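Local coordinates for shikimate 5-dehydrogenase (Mycobacterium fortuitum subsp. fortuitum DSM 46621, PDB 4XIJ), which probably catalyses the NADP-dependent reduction of 3-dehydroshikimate to shikimate, the fourth of seven steps leading to chorismate in aromatic amino acid biosynthesis, at residues A[130-135]-A[195-200]. Sequence-based numbering, arbitrary orientation.
Sequences LVIGSG and DAAVST
T200 grips the carbonyl oxygen of I132 twice: its OG1 donates to I132 O at 2.7 Å, tilted from the carbonyl plane, while its backbone N reaches the same oxygen in that plane. With chi1 at 70°, OG1 sits between the T200 backbone N and carbonyl carbon, which places the hydroxyl against the end of strand 128-132. The proton of OG1 is thereby committed, and the hydroxyl accepts from a water 2.7 Å away that in turn takes the N-H of G135; one side chain thus ties the strand end to the loop after it. Upstream, the strands pair in parallel: L130 N binds A196 O, V198 N binds L130 O nearly head-on at 2.9 Å, and I132 N gives V198 O an almost straight bond (172° at the hydrogen). These are neighbouring central strands of the six-stranded parallel sheet of a Rossmann-type domain; G133 and G135 fit the GxGxxA turn leading into helix 138-147, consistent with an NADP-binding loop. G133 CA, bearing no side chain, comes to 3.7 Å from T200 OG1. On one sheet face L130 CB rests against A197 CB at 3.8 Å, and I132 lays CB and CG1 alongside S199, whose OG, anti to its backbone N (chi1 -176°), lies 3.8 Å from I132 CB. V131 and V198 point to the other face, where V118 and L122 of helix 114-122 pack on V198. Before strand 196-199, the D195 carboxylate accepts the backbone N-H groups of D127 and S128 through OD2.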
loop_
_atom_site.group_PDB
_atom_site.type_symbol
_atom_site.label_atom_id
_atom_site.label_comp_id
_atom_site.label_asym_id
_atom_site.label_seq_id
_atom_site.Cartn_x
_atom_site.Cartn_y
_atom_site.Cartn_z
ATOM N N LEU A 130 -6.882 5.843 -13.474
ATOM C CA LEU A 130 -6.649 7.141 -12.839
ATOM C C LEU A 130 -6.055 6.931 -11.453
ATOM O O LEU A 130 -6.446 6.005 -10.734
ATOM C CB LEU A 130 -7.970 7.927 -12.650
ATOM C CG LEU A 130 -8.879 7.973 -13.883
ATOM C CD1 LEU A 130 -10.140 8.797 -13.571
ATOM C CD2 LEU A 130 -8.143 8.547 -15.132
ATOM N N VAL A 131 -5.153 7.816 -11.055
ATOM C CA VAL A 131 -4.758 7.966 -9.653
ATOM C C VAL A 131 -5.326 9.311 -9.238
ATOM O O VAL A 131 -5.066 10.358 -9.876
ATOM C CB VAL A 131 -3.244 7.922 -9.477
ATOM C CG1 VAL A 131 -2.864 8.217 -8.039
ATOM C CG2 VAL A 131 -2.731 6.570 -9.909
ATOM N N ILE A 132 -6.168 9.313 -8.206
ATOM C CA ILE A 132 -6.721 10.589 -7.716
ATOM C C ILE A 132 -5.832 11.055 -6.564
ATOM O O ILE A 132 -5.754 10.371 -5.537
ATOM C CB ILE A 132 -8.196 10.471 -7.218
ATOM C CG1 ILE A 132 -9.099 9.600 -8.119
ATOM C CG2 ILE A 132 -8.787 11.870 -7.009
ATOM C CD1 ILE A 132 -9.148 10.039 -9.547
ATOM N N GLY A 133 -5.208 12.219 -6.701
ATOM C CA GLY A 133 -4.301 12.752 -5.699
ATOM C C GLY A 133 -2.841 12.584 -6.083
ATOM O O GLY A 133 -2.493 11.809 -7.012
ATOM N N SER A 134 -1.980 13.310 -5.378
ATOM C CA SER A 134 -0.546 13.336 -5.677
ATOM C C SER A 134 0.299 13.233 -4.426
ATOM O O SER A 134 1.477 13.581 -4.459
ATOM C CB SER A 134 -0.157 14.610 -6.440
ATOM O OG SER A 134 -0.481 15.771 -5.686
ATOM N N GLY A 135 -0.271 12.730 -3.330
ATOM C CA GLY A 135 0.426 12.737 -2.058
ATOM C C GLY A 135 1.309 11.508 -1.871
ATOM O O GLY A 135 1.670 10.815 -2.833
ATOM N N ASP A 195 -10.931 2.834 -17.093
ATOM C CA ASP A 195 -11.429 1.510 -16.631
ATOM C C ASP A 195 -11.434 1.357 -15.120
ATOM O O ASP A 195 -12.234 0.616 -14.572
ATOM C CB ASP A 195 -10.586 0.424 -17.279
ATOM C CG ASP A 195 -10.646 0.522 -18.795
ATOM O OD1 ASP A 195 -11.773 0.510 -19.354
ATOM O OD2 ASP A 195 -9.594 0.664 -19.434
ATOM N N ALA A 196 -10.569 2.098 -14.463
ATOM C CA ALA A 196 -10.427 1.944 -13.012
ATOM C C ALA A 196 -9.805 3.193 -12.447
ATOM O O ALA A 196 -9.165 3.946 -13.186
ATOM C CB ALA A 196 -9.511 0.715 -12.664
ATOM N N ALA A 197 -9.952 3.380 -11.143
ATOM C CA ALA A 197 -9.237 4.465 -10.434
ATOM C C ALA A 197 -8.823 4.022 -9.055
ATOM O O ALA A 197 -9.510 3.182 -8.451
ATOM C CB ALA A 197 -10.085 5.759 -10.309
ATOM N N VAL A 198 -7.719 4.605 -8.564
ATOM C CA VAL A 198 -7.311 4.490 -7.170
ATOM C C VAL A 198 -7.393 5.884 -6.599
ATOM O O VAL A 198 -6.677 6.766 -7.045
ATOM C CB VAL A 198 -5.864 3.951 -7.028
ATOM C CG1 VAL A 198 -5.463 3.806 -5.544
ATOM C CG2 VAL A 198 -5.738 2.621 -7.757
ATOM N N SER A 199 -8.220 6.075 -5.590
ATOM C CA SER A 199 -8.350 7.372 -4.952
ATOM C C SER A 199 -7.562 7.423 -3.655
ATOM O O SER A 199 -7.791 6.616 -2.735
ATOM C CB SER A 199 -9.824 7.676 -4.663
ATOM O OG SER A 199 -9.916 8.980 -4.127
ATOM N N THR A 200 -6.578 8.313 -3.593
ATOM C CA THR A 200 -5.655 8.385 -2.466
ATOM C C THR A 200 -5.941 9.542 -1.511
ATOM O O THR A 200 -5.212 9.715 -0.525
ATOM C CB THR A 200 -4.181 8.520 -2.965
ATOM O OG1 THR A 200 -3.977 9.811 -3.556
ATOM C CG2 THR A 200 -3.836 7.413 -3.974
HETATM O O HOH W 1 -2.641 11.698 -2.197
#